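Side-chain contacts in R.Pab1 family restriction endonuclease (Campylobacter coli, PDB 7CFA), which acts as a restriction DNA glycosylase of the R.PabI family, probably excising bases from its DNA recognition sequence rather than hydrolysing the backbone directly: residues A[110-115]-A[223-228]; A[156-161]-A[167-172]. The protein carries 2 engineered substitutions. One frame throughout, in Å; residues are numbered along the deposited sequence.

Contact 1 of 2, residues A[110-115]-A[223-228]; sequences LIEDKM and NNHRYN. Engineered in segment 223-228: N228 (natural residue Asp).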
loop_
_atom_site.group_PDB
_atom_site.type_symbol
_atom_site.label_atom_id
_atom_site.label_comp_id
_atom_site.label_asym_id
_atom_site.label_seq_id
_atom_site.Cartn_x
_atom_site.Cartn_y
_atom_site.Cartn_z
ATOM N N LEU A 110 19.533 -13.656 0.691
ATOM C CA LEU A 110 18.982 -12.316 0.797
ATOM C C LEU A 110 17.460 -12.374 0.847
ATOM O O LEU A 110 16.831 -13.215 0.198
ATOM C CB LEU A 110 19.432 -11.439 -0.375
ATOM C CG LEU A 110 20.933 -11.177 -0.448
ATOM C CD1 LEU A 110 21.271 -10.406 -1.713
ATOM C CD2 LEU A 110 21.406 -10.427 0.789
ATOM N N ILE A 111 16.879 -11.456 1.621
ATOM C CA ILE A 111 15.436 -11.461 1.844
ATOM C C ILE A 111 14.683 -11.212 0.540
ATOM O O ILE A 111 13.706 -11.902 0.228
ATOM C CB ILE A 111 15.067 -10.426 2.922
ATOM C CG1 ILE A 111 15.538 -10.908 4.293
ATOM C CG2 ILE A 111 13.570 -10.133 2.916
ATOM C CD1 ILE A 111 15.245 -9.944 5.418
ATOM N N GLU A 112 15.119 -10.221 -0.241
ATOM C CA GLU A 112 14.425 -9.907 -1.486
ATOM C C GLU A 112 14.583 -10.994 -2.543
ATOM O O GLU A 112 13.859 -10.969 -3.542
ATOM C CB GLU A 112 14.909 -8.561 -2.031
ATOM C CG GLU A 112 14.482 -7.382 -1.167
ATOM C CD GLU A 112 14.966 -6.045 -1.694
ATOM O OE1 GLU A 112 15.612 -6.018 -2.763
ATOM O OE2 GLU A 112 14.698 -5.019 -1.033
ATOM N N ASP A 113 15.502 -11.942 -2.348
ATOM C CA ASP A 113 15.615 -13.087 -3.240
ATOM C C ASP A 113 14.839 -14.302 -2.750
ATOM O O ASP A 113 14.426 -15.126 -3.573
ATOM C CB ASP A 113 17.088 -13.472 -3.432
ATOM C CG ASP A 113 17.882 -12.401 -4.157
ATOM O OD1 ASP A 113 17.307 -11.725 -5.037
ATOM O OD2 ASP A 113 19.080 -12.232 -3.844
ATOM N N LYS A 114 14.619 -14.423 -1.441
ATOM C CA LYS A 114 13.899 -15.558 -0.876
ATOM C C LYS A 114 12.420 -15.285 -0.649
ATOM O O LYS A 114 11.623 -16.228 -0.648
ATOM C CB LYS A 114 14.532 -15.981 0.456
ATOM C CG LYS A 114 16.000 -16.362 0.361
ATOM C CD LYS A 114 16.221 -17.493 -0.630
ATOM C CE LYS A 114 17.696 -17.855 -0.735
ATOM N NZ LYS A 114 17.937 -18.957 -1.712
ATOM N N MET A 115 12.029 -14.030 -0.444
ATOM C CA MET A 115 10.627 -13.713 -0.213
ATOM C C MET A 115 9.913 -13.533 -1.545
ATOM O O MET A 115 10.394 -12.816 -2.429
ATOM C CB MET A 115 10.495 -12.459 0.648
ATOM C CG MET A 115 11.024 -12.634 2.067
ATOM S SD MET A 115 10.205 -13.966 2.979
ATOM C CE MET A 115 11.472 -15.228 2.980
ATOM N N ASN A 223 21.372 -6.992 -1.876
ATOM C CA ASN A 223 22.787 -6.738 -2.120
ATOM C C ASN A 223 23.125 -5.265 -1.926
ATOM O O ASN A 223 24.187 -4.934 -1.385
ATOM C CB ASN A 223 23.176 -7.201 -3.523
ATOM C CG ASN A 223 23.651 -8.642 -3.550
ATOM O OD1 ASN A 223 24.292 -9.113 -2.610
ATOM N ND2 ASN A 223 23.339 -9.349 -4.630
ATOM N N ASN A 224 22.239 -4.366 -2.361
ATOM C CA ASN A 224 22.478 -2.942 -2.146
ATOM C C ASN A 224 22.487 -2.607 -0.661
ATOM O O ASN A 224 23.362 -1.867 -0.192
ATOM C CB ASN A 224 21.428 -2.111 -2.883
ATOM C CG ASN A 224 21.574 -2.191 -4.392
ATOM O OD1 ASN A 224 22.640 -2.528 -4.908
ATOM N ND2 ASN A 224 20.502 -1.873 -5.108
ATOM N N HIS A 225 21.528 -3.147 0.096
ATOM C CA HIS A 225 21.524 -2.946 1.541
ATOM C C HIS A 225 22.750 -3.575 2.190
ATOM O O HIS A 225 23.322 -3.005 3.126
ATOM C CB HIS A 225 20.245 -3.520 2.152
ATOM C CG HIS A 225 19.024 -2.699 1.884
ATOM N ND1 HIS A 225 18.914 -1.381 2.269
ATOM C CD2 HIS A 225 17.854 -3.014 1.279
ATOM C CE1 HIS A 225 17.731 -0.917 1.909
ATOM N NE2 HIS A 225 17.068 -1.888 1.308
ATOM N N ARG A 226 23.161 -4.753 1.715
ATOM C CA ARG A 226 24.381 -5.368 2.225
ATOM C C ARG A 226 25.579 -4.451 2.022
ATOM O O ARG A 226 26.376 -4.244 2.945
ATOM C CB ARG A 226 24.623 -6.715 1.544
ATOM C CG ARG A 226 25.792 -7.499 2.124
ATOM C CD ARG A 226 26.612 -8.170 1.033
ATOM N NE ARG A 226 25.805 -9.047 0.189
ATOM C CZ ARG A 226 25.638 -10.348 0.404
ATOM N NH1 ARG A 226 26.221 -10.933 1.441
ATOM N NH2 ARG A 226 24.886 -11.065 -0.419
ATOM N N TYR A 227 25.713 -3.884 0.821
ATOM C CA TYR A 227 26.837 -3.001 0.524
ATOM C C TYR A 227 26.817 -1.760 1.406
ATOM O O TYR A 227 27.858 -1.348 1.928
ATOM C CB TYR A 227 26.813 -2.613 -0.956
ATOM C CG TYR A 227 27.950 -1.713 -1.394
ATOM C CD1 TYR A 227 29.124 -2.245 -1.907
ATOM C CD2 TYR A 227 27.842 -0.330 -1.305
ATOM C CE1 TYR A 227 30.164 -1.426 -2.312
ATOM C CE2 TYR A 227 28.874 0.495 -1.706
ATOM C CZ TYR A 227 30.033 -0.058 -2.209
ATOM O OH TYR A 227 31.062 0.762 -2.608
ATOM N N ASN A 228 25.641 -1.153 1.588
ATOM C CA ASN A 228 25.558 0.073 2.374
ATOM C C ASN A 228 25.900 -0.180 3.837
ATOM O O ASN A 228 26.653 0.591 4.445
ATOM C CB ASN A 228 24.163 0.685 2.245
ATOM C CG ASN A 228 23.881 1.199 0.847
ATOM O OD1 ASN A 228 24.800 1.409 0.056
ATOM N ND2 ASN A 228 22.608 1.409 0.537
#

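Contact 2 of 2, residues A[156-161]-A[167-172]; sequences IIKEKQ and QGMLYF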
loop_
_atom_site.group_PDB
_atom_site.type_symbol
_atom_site.label_atom_id
_atom_site.label_comp_id
_atom_site.label_asym_id
_atom_site.label_seq_id
_atom_site.Cartn_x
_atom_site.Cartn_y
_atom_site.Cartn_z
ATOM N N ILE A 156 7.850 -5.654 5.487
ATOM C CA ILE A 156 6.763 -5.784 4.525
ATOM C C ILE A 156 7.364 -5.928 3.134
ATOM O O ILE A 156 8.222 -5.134 2.732
ATOM C CB ILE A 156 5.817 -4.574 4.596
ATOM C CG1 ILE A 156 5.279 -4.398 6.018
ATOM C CG2 ILE A 156 4.674 -4.734 3.607
ATOM C CD1 ILE A 156 4.532 -5.603 6.543
ATOM N N ILE A 157 6.918 -6.943 2.400
ATOM C CA ILE A 157 7.425 -7.239 1.064
ATOM C C ILE A 157 6.409 -6.745 0.042
ATOM O O ILE A 157 5.256 -7.193 0.035
ATOM C CB ILE A 157 7.700 -8.739 0.890
ATOM C CG1 ILE A 157 8.671 -9.238 1.963
ATOM C CG2 ILE A 157 8.249 -9.022 -0.498
ATOM C CD1 ILE A 157 10.025 -8.564 1.926
ATOM N N LYS A 158 6.834 -5.828 -0.824
ATOM C CA LYS A 158 5.999 -5.294 -1.892
ATOM C C LYS A 158 6.748 -5.391 -3.215
ATOM O O LYS A 158 7.940 -5.706 -3.260
ATOM C CB LYS A 158 5.589 -3.842 -1.615
ATOM C CG LYS A 158 4.651 -3.666 -0.428
ATOM C CD LYS A 158 3.288 -4.292 -0.688
ATOM C CE LYS A 158 2.356 -4.087 0.497
ATOM N NZ LYS A 158 1.001 -4.658 0.263
ATOM N N GLU A 159 6.032 -5.114 -4.305
ATOM C CA GLU A 159 6.643 -5.162 -5.627
ATOM C C GLU A 159 7.594 -3.989 -5.820
ATOM O O GLU A 159 7.353 -2.885 -5.324
ATOM C CB GLU A 159 5.573 -5.133 -6.722
ATOM C CG GLU A 159 4.504 -6.208 -6.614
ATOM C CD GLU A 159 3.308 -5.759 -5.797
ATOM O OE1 GLU A 159 3.431 -4.753 -5.068
ATOM O OE2 GLU A 159 2.245 -6.409 -5.890
ATOM N N LYS A 160 8.683 -4.232 -6.544
ATOM C CA LYS A 160 9.576 -3.146 -6.922
ATOM C C LYS A 160 8.882 -2.236 -7.926
ATOM O O LYS A 160 8.309 -2.707 -8.914
ATOM C CB LYS A 160 10.872 -3.691 -7.518
ATOM C CG LYS A 160 11.817 -4.326 -6.518
ATOM C CD LYS A 160 13.157 -4.616 -7.173
ATOM C CE LYS A 160 14.120 -5.291 -6.213
ATOM N NZ LYS A 160 14.363 -4.461 -5.000
ATOM N N GLN A 161 8.926 -0.931 -7.673
ATOM C CA GLN A 161 8.289 0.035 -8.556
ATOM C C GLN A 161 9.147 0.226 -9.798
ATOM O O GLN A 161 10.324 0.583 -9.694
ATOM C CB GLN A 161 8.078 1.365 -7.838
ATOM C CG GLN A 161 7.153 1.273 -6.646
ATOM C CD GLN A 161 5.758 0.819 -7.027
ATOM O OE1 GLN A 161 5.154 1.344 -7.963
ATOM N NE2 GLN A 161 5.240 -0.164 -6.302
ATOM N N GLN A 167 10.678 -5.767 -2.911
ATOM C CA GLN A 167 11.406 -4.892 -2.006
ATOM C C GLN A 167 10.852 -5.041 -0.596
ATOM O O GLN A 167 9.655 -5.290 -0.410
ATOM C CB GLN A 167 11.318 -3.424 -2.444
ATOM C CG GLN A 167 9.896 -2.896 -2.548
ATOM C CD GLN A 167 9.845 -1.407 -2.832
ATOM O OE1 GLN A 167 10.725 -0.654 -2.416
ATOM N NE2 GLN A 167 8.813 -0.977 -3.550
ATOM N N GLY A 168 11.723 -4.878 0.383
ATOM C CA GLY A 168 11.360 -4.979 1.788
ATOM C C GLY A 168 11.415 -3.619 2.464
ATOM O O GLY A 168 12.359 -2.852 2.262
ATOM N N MET A 169 10.382 -3.331 3.252
ATOM C CA MET A 169 10.317 -2.136 4.084
ATOM C C MET A 169 10.337 -2.572 5.541
ATOM O O MET A 169 9.457 -3.322 5.978
ATOM C CB MET A 169 9.062 -1.316 3.785
ATOM C CG MET A 169 9.159 -0.434 2.549
ATOM S SD MET A 169 9.287 -1.360 1.007
ATOM C CE MET A 169 7.723 -2.232 1.006
ATOM N N LEU A 170 11.337 -2.111 6.284
ATOM C CA LEU A 170 11.505 -2.504 7.676
ATOM C C LEU A 170 10.828 -1.486 8.583
ATOM O O LEU A 170 11.009 -0.277 8.416
ATOM C CB LEU A 170 12.990 -2.629 8.024
ATOM C CG LEU A 170 13.372 -3.261 9.367
ATOM C CD1 LEU A 170 14.684 -4.017 9.236
ATOM C CD2 LEU A 170 13.482 -2.210 10.463
ATOM N N TYR A 171 10.049 -1.983 9.540
ATOM C CA TYR A 171 9.378 -1.151 10.527
ATOM C C TYR A 171 9.831 -1.574 11.915
ATOM O O TYR A 171 9.878 -2.770 12.218
ATOM C CB TYR A 171 7.856 -1.258 10.401
ATOM C CG TYR A 171 7.318 -0.704 9.102
ATOM C CD1 TYR A 171 7.257 -1.495 7.960
ATOM C CD2 TYR A 171 6.879 0.610 9.014
ATOM C CE1 TYR A 171 6.770 -0.992 6.768
ATOM C CE2 TYR A 171 6.388 1.124 7.826
ATOM C CZ TYR A 171 6.337 0.317 6.706
ATOM O OH TYR A 171 5.851 0.820 5.522
ATOM N N PHE A 172 10.172 -0.596 12.746
ATOM C CA PHE A 172 10.617 -0.832 14.113
ATOM C C PHE A 172 9.460 -0.521 15.053
ATOM O O PHE A 172 8.921 0.591 15.031
ATOM C CB PHE A 172 11.840 0.030 14.426
ATOM C CG PHE A 172 12.428 -0.209 15.786
ATOM C CD1 PHE A 172 12.561 -1.495 16.286
ATOM C CD2 PHE A 172 12.870 0.855 16.555
ATOM C CE1 PHE A 172 13.113 -1.711 17.535
ATOM C CE2 PHE A 172 13.423 0.645 17.801
ATOM C CZ PHE A 172 13.546 -0.639 18.292
#

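Contact 1 of 2, residues A[110-115]-A[223-228]
L110 pushes its two methyl groups against the start of helix 223-237, where N223 and R226 stand one turn apart. CD1 meets the amide end of N223, 3.4 Å from OD1, and lies equally near the N223 backbone N. The other methyl, CD2, sits over one face of the R226 guanidinium, 3.7 Å from NH2. The leucine crosses both side chains at about a right angle, and no hydrogen bond spans the two segments. What it packs against is held flat from within the helix: R226 approaches N223 OD1 side-on and gives that one oxygen two hydrogen bonds, from NH2 at 3.0 Å and from NE at 3.2 Å, with the oxygen in the guanidinium plane. R226 reaches back to N223 because CG is anti to the backbone N (chi1 -174°) and the chain then bends at chi2 and chi3. Its NH1 also bonds to the carbonyls of L104 and N107, helping fix the guanidinium's rotation. E112 OE2 lies 4.4 Å from H225 CD2, at the ring edge, without a hydrogen bond; E112 has its polar partners in K160 (salt bridge) and G168, and H225 ND1 bonds to Y55. Backbone bonds of I111 with I220 and E112 with L221 hold the short helix beside the chain leading into helix 223-237. Here an apolar N-cap side chain packs on the first turn of a second helix.

Contact 2 of 2, residues A[156-161]-A[167-172]
Q167 meets K158 through its backbone and E159 through its side-chain amide. With K158 it forms an antiparallel hydrogen-bonded pair: Q167 N to K158 O is 2.8 Å and K158 N to Q167 O 2.9 Å, both nearly straight. I156 and M169 make the next such pair, while I157 and G168 between them form a non-hydrogen-bonded pair, where G168 CA comes 3.3 Å from I156 O in a CA-H...O contact. Q167 CG stands between the backbone N and the carbonyl carbon (chi1 58°), and the extended chain beyond it carries NE2 to E159 O, 3.0 Å away. This donor approaches tilted from the E159 carbonyl plane and adds a side-chain bond beyond the last backbone pair. On the same face M169 bends at chi2 and chi3, bringing CE to 3.7 Å from K158 CG, and I156 CG1 packs obliquely 3.8 Å from Y171 CE1. On the other face I157 CD1 lies 3.8 Å from G168 CA. Farther out, K158 makes a cation-pi contact with Y139, whose hydroxyl is hydrogen-bonded to E159 OE2, and I156 rests on L141, linking strand 152-159 to its neighbour, strand 130-145. Beyond Y171, F172 is bonded through its backbone to W51 of strand 47-51. This is the ladder of an antiparallel beta hairpin, strands 152-159 and 166-175, inside the large antiparallel sheet.

In the fold
The centres of contacts 1 and 2 lie about 11 Å apart, on the same side of the chain's centre. Contact 2 is nested in sequence inside the loop that contact 1 closes: segment 110-115 comes first, the hairpin follows, and helix 223-237 ends the order. The two also touch. E112 OE1 forms a salt bridge with K160 NZ at 3.0 Å, E112 OE2 probably accepts a hydrogen bond from G168 N, and M115 packs on I157. Helix 111-114 thus lies between the C-terminal helix and the hairpin of the antiparallel sheet. I111 packs on V127 and M115 on K125 of the second subunit, so this region adjoins the dimer interface.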